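Long-range contact in splicing factor U2AF 35 kDa subunit (Homo sapiens, PDB 1JMT), which pairs with U2AF2 in the U2AF heterodimer and mediates the protein and RNA contacts needed for accurate 3'-splice site selection: residues M47-C60 with N70-A84. The protein carries 1 engineered substitution. Numbering follows the deposited sequence.
Sequences MEEKYGEVEEMNVC and NVYVKFRREEDAEKA
Phe-75 packs against Met-47 and Tyr-51 where the end of helix 22-51 meets the antiparallel hairpin of strands 54-59 and 68-75 in this RNA recognition motif. Its CE2-CZ side takes Tyr-51 CB (3.8 Å from CE2), while the sulfur of Met-47, whose chain crosses the phenylalanine at about a right angle, approaches CZ obliquely in a Met-aromatic contact. The carbonyls of Met-47 and Gly-52 lie at the ring edge, and Val-73 CG1 sits over one face, displaced toward the rim. With Phe-75 cut back to an alanine, a gap would probably open beneath the helix end, and the Met-47 sulfur would lose its aromatic partner. Farther along, Ala-84 of helix 78-88 makes a CH-pi contact over one face of the Tyr-51 ring, its CA 4.1 Å from the centroid; the Tyr-51 hydroxyl is hydrogen-bonded to Asp-87 and Arg-91.

On the sheet face carrying Glu-56 and Tyr-72, Lys-74 runs fully extended, CG anti to its own N (chi1 -174°), alongside Glu-55 and Glu-56. These glutamates form a classic beta bulge opposite Lys-74, whose NZ makes a salt bridge to Glu-55 OE2 (3.5 Å). Glu-53 and Arg-76 also lie side by side, carboxylate and guanidinium planes 82° apart: Arg-76 NH1 makes a hydrogen-bonded salt bridge to Glu-53 OE1 (3.0 Å) from above the carboxylate plane.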
loop_
_atom_site.group_PDB
_atom_site.type_symbol
_atom_site.label_atom_id
_atom_site.label_comp_id
_atom_site.label_asym_id
_atom_site.label_seq_id
_atom_site.Cartn_x
_atom_site.Cartn_y
_atom_site.Cartn_z
ATOM N N MET A 47 6.277 7.239 2.183
ATOM C CA MET A 47 5.988 8.154 1.067
ATOM C C MET A 47 6.743 9.469 1.222
ATOM O O MET A 47 7.329 9.978 0.262
ATOM C CB MET A 47 4.487 8.461 0.958
ATOM C CG MET A 47 3.610 7.275 0.564
ATOM S SD MET A 47 4.093 6.528 -1.008
ATOM C CE MET A 47 5.073 5.168 -0.402
ATOM N N GLU A 48 6.733 10.014 2.434
ATOM C CA GLU A 48 7.417 11.274 2.698
ATOM C C GLU A 48 8.926 11.110 2.811
ATOM O O GLU A 48 9.671 11.972 2.394
ATOM C CB GLU A 48 6.874 11.924 3.976
ATOM C CG GLU A 48 5.430 12.365 3.857
ATOM C CD GLU A 48 5.214 13.788 4.335
ATOM O OE1 GLU A 48 5.416 14.041 5.542
ATOM O OE2 GLU A 48 4.846 14.651 3.503
ATOM N N GLU A 49 9.367 9.998 3.379
ATOM C CA GLU A 49 10.791 9.747 3.556
ATOM C C GLU A 49 11.544 9.558 2.239
ATOM O O GLU A 49 12.597 10.160 2.027
ATOM C CB GLU A 49 10.989 8.514 4.448
ATOM C CG GLU A 49 11.888 8.739 5.656
ATOM C CD GLU A 49 13.346 8.939 5.277
ATOM O OE1 GLU A 49 13.951 7.994 4.724
ATOM O OE2 GLU A 49 13.884 10.040 5.533
ATOM N N LYS A 50 11.003 8.746 1.339
ATOM C CA LYS A 50 11.700 8.492 0.089
ATOM C C LYS A 50 11.178 9.116 -1.199
ATOM O O LYS A 50 11.948 9.297 -2.137
ATOM C CB LYS A 50 11.848 6.980 -0.113
ATOM C CG LYS A 50 12.730 6.320 0.945
ATOM C CD LYS A 50 13.066 4.881 0.586
ATOM C CE LYS A 50 13.851 4.189 1.694
ATOM N NZ LYS A 50 15.179 4.831 1.917
ATOM N N TYR A 51 9.898 9.463 -1.265
ATOM C CA TYR A 51 9.376 10.018 -2.507
ATOM C C TYR A 51 9.005 11.490 -2.523
ATOM O O TYR A 51 9.008 12.114 -3.581
ATOM C CB TYR A 51 8.183 9.194 -2.977
ATOM C CG TYR A 51 8.517 7.732 -3.151
ATOM C CD1 TYR A 51 7.831 6.754 -2.432
ATOM C CD2 TYR A 51 9.544 7.327 -4.003
ATOM C CE1 TYR A 51 8.162 5.414 -2.551
ATOM C CE2 TYR A 51 9.882 5.981 -4.132
ATOM C CZ TYR A 51 9.191 5.032 -3.402
ATOM O OH TYR A 51 9.529 3.701 -3.508
ATOM N N GLY A 52 8.672 12.057 -1.371
ATOM C CA GLY A 52 8.320 13.462 -1.367
ATOM C C GLY A 52 7.165 13.850 -0.475
ATOM O O GLY A 52 6.537 13.011 0.176
ATOM N N GLU A 53 6.883 15.146 -0.463
ATOM C CA GLU A 53 5.824 15.712 0.354
ATOM C C GLU A 53 4.429 15.234 -0.027
ATOM O O GLU A 53 4.008 15.333 -1.180
ATOM C CB GLU A 53 5.900 17.242 0.289
ATOM C CG GLU A 53 4.846 17.970 1.100
ATOM C CD GLU A 53 5.215 19.423 1.347
ATOM O OE1 GLU A 53 4.308 20.219 1.677
ATOM O OE2 GLU A 53 6.413 19.765 1.223
ATOM N N VAL A 54 3.712 14.710 0.961
ATOM C CA VAL A 54 2.361 14.228 0.729
ATOM C C VAL A 54 1.325 15.292 1.095
ATOM O O VAL A 54 1.330 15.838 2.196
ATOM C CB VAL A 54 2.078 12.956 1.543
ATOM C CG1 VAL A 54 0.617 12.564 1.397
ATOM C CG2 VAL A 54 2.984 11.820 1.062
ATOM N N GLU A 55 0.438 15.576 0.154
ATOM C CA GLU A 55 -0.614 16.559 0.355
ATOM C C GLU A 55 -1.803 15.874 1.020
ATOM O O GLU A 55 -2.327 16.344 2.026
ATOM C CB GLU A 55 -1.016 17.130 -0.999
ATOM C CG GLU A 55 -1.956 18.307 -0.961
ATOM C CD GLU A 55 -1.958 19.040 -2.284
ATOM O OE1 GLU A 55 -0.888 19.569 -2.655
ATOM O OE2 GLU A 55 -3.011 19.075 -2.956
ATOM N N GLU A 56 -2.210 14.744 0.451
ATOM C CA GLU A 56 -3.332 13.967 0.967
ATOM C C GLU A 56 -3.074 12.486 0.752
ATOM O O GLU A 56 -2.421 12.099 -0.214
ATOM C CB GLU A 56 -4.622 14.303 0.224
ATOM C CG GLU A 56 -5.217 15.654 0.492
ATOM C CD GLU A 56 -6.473 15.856 -0.324
ATOM O OE1 GLU A 56 -7.479 15.162 -0.047
ATOM O OE2 GLU A 56 -6.449 16.692 -1.253
ATOM N N MET A 57 -3.610 11.665 1.648
ATOM C CA MET A 57 -3.470 10.226 1.535
ATOM C C MET A 57 -4.657 9.537 2.185
ATOM O O MET A 57 -5.183 10.002 3.195
ATOM C CB MET A 57 -2.182 9.738 2.200
ATOM C CG MET A 57 -1.993 8.238 2.071
ATOM S SD MET A 57 -0.494 7.606 2.851
ATOM C CE MET A 57 -1.128 6.136 3.631
ATOM N N ASN A 58 -5.077 8.422 1.599
ATOM C CA ASN A 58 -6.191 7.670 2.146
ATOM C C ASN A 58 -6.076 6.187 1.823
ATOM O O ASN A 58 -5.595 5.801 0.756
ATOM C CB ASN A 58 -7.511 8.215 1.599
ATOM C CG ASN A 58 -8.719 7.502 2.182
ATOM O OD1 ASN A 58 -8.815 7.306 3.401
ATOM N ND2 ASN A 58 -9.651 7.114 1.317
ATOM N N VAL A 59 -6.501 5.363 2.771
ATOM C CA VAL A 59 -6.500 3.918 2.610
ATOM C C VAL A 59 -7.976 3.582 2.426
ATOM O O VAL A 59 -8.795 3.869 3.297
ATOM C CB VAL A 59 -5.951 3.206 3.861
ATOM C CG1 VAL A 59 -6.089 1.701 3.706
ATOM C CG2 VAL A 59 -4.497 3.591 4.079
ATOM N N CYS A 60 -8.312 2.996 1.284
ATOM C CA CYS A 60 -9.697 2.670 0.972
ATOM C C CYS A 60 -10.133 1.271 1.351
ATOM O O CYS A 60 -9.325 0.405 1.687
ATOM C CB CYS A 60 -9.962 2.832 -0.526
ATOM S SG CYS A 60 -9.575 4.428 -1.223
ATOM N N ASN A 70 -7.371 -0.093 -1.678
ATOM C CA ASN A 70 -6.313 0.593 -2.382
ATOM C C ASN A 70 -5.827 1.716 -1.489
ATOM O O ASN A 70 -6.482 2.097 -0.508
ATOM C CB ASN A 70 -6.811 1.236 -3.674
ATOM C CG ASN A 70 -7.260 0.230 -4.695
ATOM O OD1 ASN A 70 -6.837 -0.923 -4.680
ATOM N ND2 ASN A 70 -8.109 0.673 -5.610
ATOM N N VAL A 71 -4.672 2.249 -1.845
ATOM C CA VAL A 71 -4.118 3.374 -1.134
ATOM C C VAL A 71 -3.938 4.454 -2.190
ATOM O O VAL A 71 -3.495 4.169 -3.304
ATOM C CB VAL A 71 -2.755 3.037 -0.494
ATOM C CG1 VAL A 71 -2.023 4.334 -0.088
ATOM C CG2 VAL A 71 -2.982 2.167 0.729
ATOM N N TYR A 72 -4.328 5.678 -1.858
ATOM C CA TYR A 72 -4.151 6.791 -2.773
ATOM C C TYR A 72 -3.301 7.811 -2.060
ATOM O O TYR A 72 -3.555 8.135 -0.906
ATOM C CB TYR A 72 -5.484 7.414 -3.170
ATOM C CG TYR A 72 -6.305 6.520 -4.052
ATOM C CD1 TYR A 72 -7.188 5.597 -3.503
ATOM C CD2 TYR A 72 -6.167 6.565 -5.441
ATOM C CE1 TYR A 72 -7.916 4.739 -4.309
ATOM C CE2 TYR A 72 -6.892 5.705 -6.260
ATOM C CZ TYR A 72 -7.763 4.796 -5.685
ATOM O OH TYR A 72 -8.483 3.936 -6.477
ATOM N N VAL A 73 -2.281 8.299 -2.752
ATOM C CA VAL A 73 -1.373 9.281 -2.190
ATOM C C VAL A 73 -1.269 10.464 -3.139
ATOM O O VAL A 73 -0.884 10.308 -4.292
ATOM C CB VAL A 73 0.034 8.683 -1.998
ATOM C CG1 VAL A 73 0.955 9.704 -1.334
ATOM C CG2 VAL A 73 -0.059 7.407 -1.187
ATOM N N LYS A 74 -1.624 11.647 -2.660
ATOM C CA LYS A 74 -1.536 12.827 -3.501
ATOM C C LYS A 74 -0.290 13.581 -3.071
ATOM O O LYS A 74 -0.230 14.118 -1.961
ATOM C CB LYS A 74 -2.781 13.711 -3.335
ATOM C CG LYS A 74 -2.820 14.905 -4.296
ATOM C CD LYS A 74 -4.046 15.766 -4.049
ATOM C CE LYS A 74 -4.202 16.836 -5.113
ATOM N NZ LYS A 74 -5.468 17.604 -4.926
ATOM N N PHE A 75 0.718 13.579 -3.936
ATOM C CA PHE A 75 1.957 14.276 -3.646
ATOM C C PHE A 75 1.793 15.739 -4.026
ATOM O O PHE A 75 1.029 16.077 -4.935
ATOM C CB PHE A 75 3.126 13.678 -4.437
ATOM C CG PHE A 75 3.564 12.320 -3.952
ATOM C CD1 PHE A 75 3.059 11.159 -4.534
ATOM C CD2 PHE A 75 4.472 12.204 -2.901
ATOM C CE1 PHE A 75 3.459 9.898 -4.073
ATOM C CE2 PHE A 75 4.875 10.948 -2.435
ATOM C CZ PHE A 75 4.365 9.796 -3.024
ATOM N N ARG A 76 2.508 16.608 -3.325
ATOM C CA ARG A 76 2.441 18.030 -3.615
ATOM C C ARG A 76 3.016 18.296 -5.005
ATOM O O ARG A 76 2.588 19.216 -5.697
ATOM C CB ARG A 76 3.232 18.809 -2.567
ATOM C CG ARG A 76 3.218 20.307 -2.777
ATOM C CD ARG A 76 3.822 21.026 -1.585
ATOM N NE ARG A 76 3.773 22.473 -1.746
ATOM C CZ ARG A 76 4.076 23.340 -0.788
ATOM N NH1 ARG A 76 4.453 22.905 0.408
ATOM N NH2 ARG A 76 4.005 24.643 -1.027
ATOM N N ARG A 77 3.974 17.467 -5.411
ATOM C CA ARG A 77 4.629 17.612 -6.705
ATOM C C ARG A 77 4.366 16.493 -7.696
ATOM O O ARG A 77 4.582 15.322 -7.400
ATOM C CB ARG A 77 6.136 17.741 -6.511
ATOM C CG ARG A 77 6.541 18.978 -5.806
ATOM C CD ARG A 77 8.037 19.057 -5.607
ATOM N NE ARG A 77 8.417 20.262 -4.885
ATOM C CZ ARG A 77 7.617 20.915 -4.051
ATOM N NH1 ARG A 77 6.380 20.504 -3.817
ATOM N NH2 ARG A 77 8.064 21.987 -3.444
ATOM N N GLU A 78 3.918 16.872 -8.887
ATOM C CA GLU A 78 3.630 15.911 -9.939
ATOM C C GLU A 78 4.874 15.065 -10.209
ATOM O O GLU A 78 4.772 13.875 -10.507
ATOM C CB GLU A 78 3.198 16.656 -11.206
ATOM C CG GLU A 78 2.742 15.770 -12.355
ATOM C CD GLU A 78 2.104 16.569 -13.484
ATOM O OE1 GLU A 78 2.737 17.535 -13.964
ATOM O OE2 GLU A 78 0.971 16.230 -13.891
ATOM N N GLU A 79 6.046 15.682 -10.086
ATOM C CA GLU A 79 7.317 14.996 -10.315
ATOM C C GLU A 79 7.522 13.832 -9.353
ATOM O O GLU A 79 7.877 12.729 -9.772
ATOM C CB GLU A 79 8.477 15.980 -10.156
ATOM C CG GLU A 79 8.435 17.160 -11.108
ATOM C CD GLU A 79 9.126 18.382 -10.534
ATOM O OE1 GLU A 79 8.422 19.330 -10.133
ATOM O OE2 GLU A 79 10.373 18.384 -10.464
ATOM N N ASP A 80 7.314 14.087 -8.063
ATOM C CA ASP A 80 7.479 13.058 -7.046
ATOM C C ASP A 80 6.563 11.877 -7.319
ATOM O O ASP A 80 6.968 10.724 -7.188
ATOM C CB ASP A 80 7.189 13.624 -5.655
ATOM C CG ASP A 80 8.201 14.677 -5.232
ATOM O OD1 ASP A 80 9.396 14.513 -5.557
ATOM O OD2 ASP A 80 7.805 15.658 -4.561
ATOM N N ALA A 81 5.328 12.175 -7.708
ATOM C CA ALA A 81 4.345 11.143 -8.006
ATOM C C ALA A 81 4.817 10.216 -9.124
ATOM O O ALA A 81 4.791 8.999 -8.976
ATOM C CB ALA A 81 3.022 11.779 -8.387
ATOM N N GLU A 82 5.246 10.796 -10.239
ATOM C CA GLU A 82 5.702 10.013 -11.377
ATOM C C GLU A 82 6.906 9.149 -11.037
ATOM O O GLU A 82 7.034 8.032 -11.536
ATOM C CB GLU A 82 6.031 10.934 -12.557
ATOM C CG GLU A 82 4.837 11.742 -13.041
ATOM C CD GLU A 82 5.166 12.641 -14.220
ATOM O OE1 GLU A 82 6.143 13.415 -14.124
ATOM O OE2 GLU A 82 4.443 12.578 -15.239
ATOM N N LYS A 83 7.790 9.662 -10.189
ATOM C CA LYS A 83 8.964 8.896 -9.798
ATOM C C LYS A 83 8.617 7.823 -8.774
ATOM O O LYS A 83 9.240 6.758 -8.745
ATOM C CB LYS A 83 10.041 9.822 -9.236
ATOM C CG LYS A 83 10.769 10.633 -10.304
ATOM C CD LYS A 83 11.825 11.532 -9.680
ATOM C CE LYS A 83 12.512 12.388 -10.727
ATOM N NZ LYS A 83 13.477 13.344 -10.116
ATOM N N ALA A 84 7.628 8.103 -7.929
ATOM C CA ALA A 84 7.219 7.137 -6.920
ATOM C C ALA A 84 6.669 5.901 -7.613
ATOM O O ALA A 84 7.015 4.775 -7.263
ATOM C CB ALA A 84 6.157 7.736 -6.003
HETATM O O HOH W 1 9.395 10.597 -5.820
HETATM O O HOH W 2 5.195 15.871 -3.731
HETATM O O HOH W 3 8.400 16.894 -2.315
#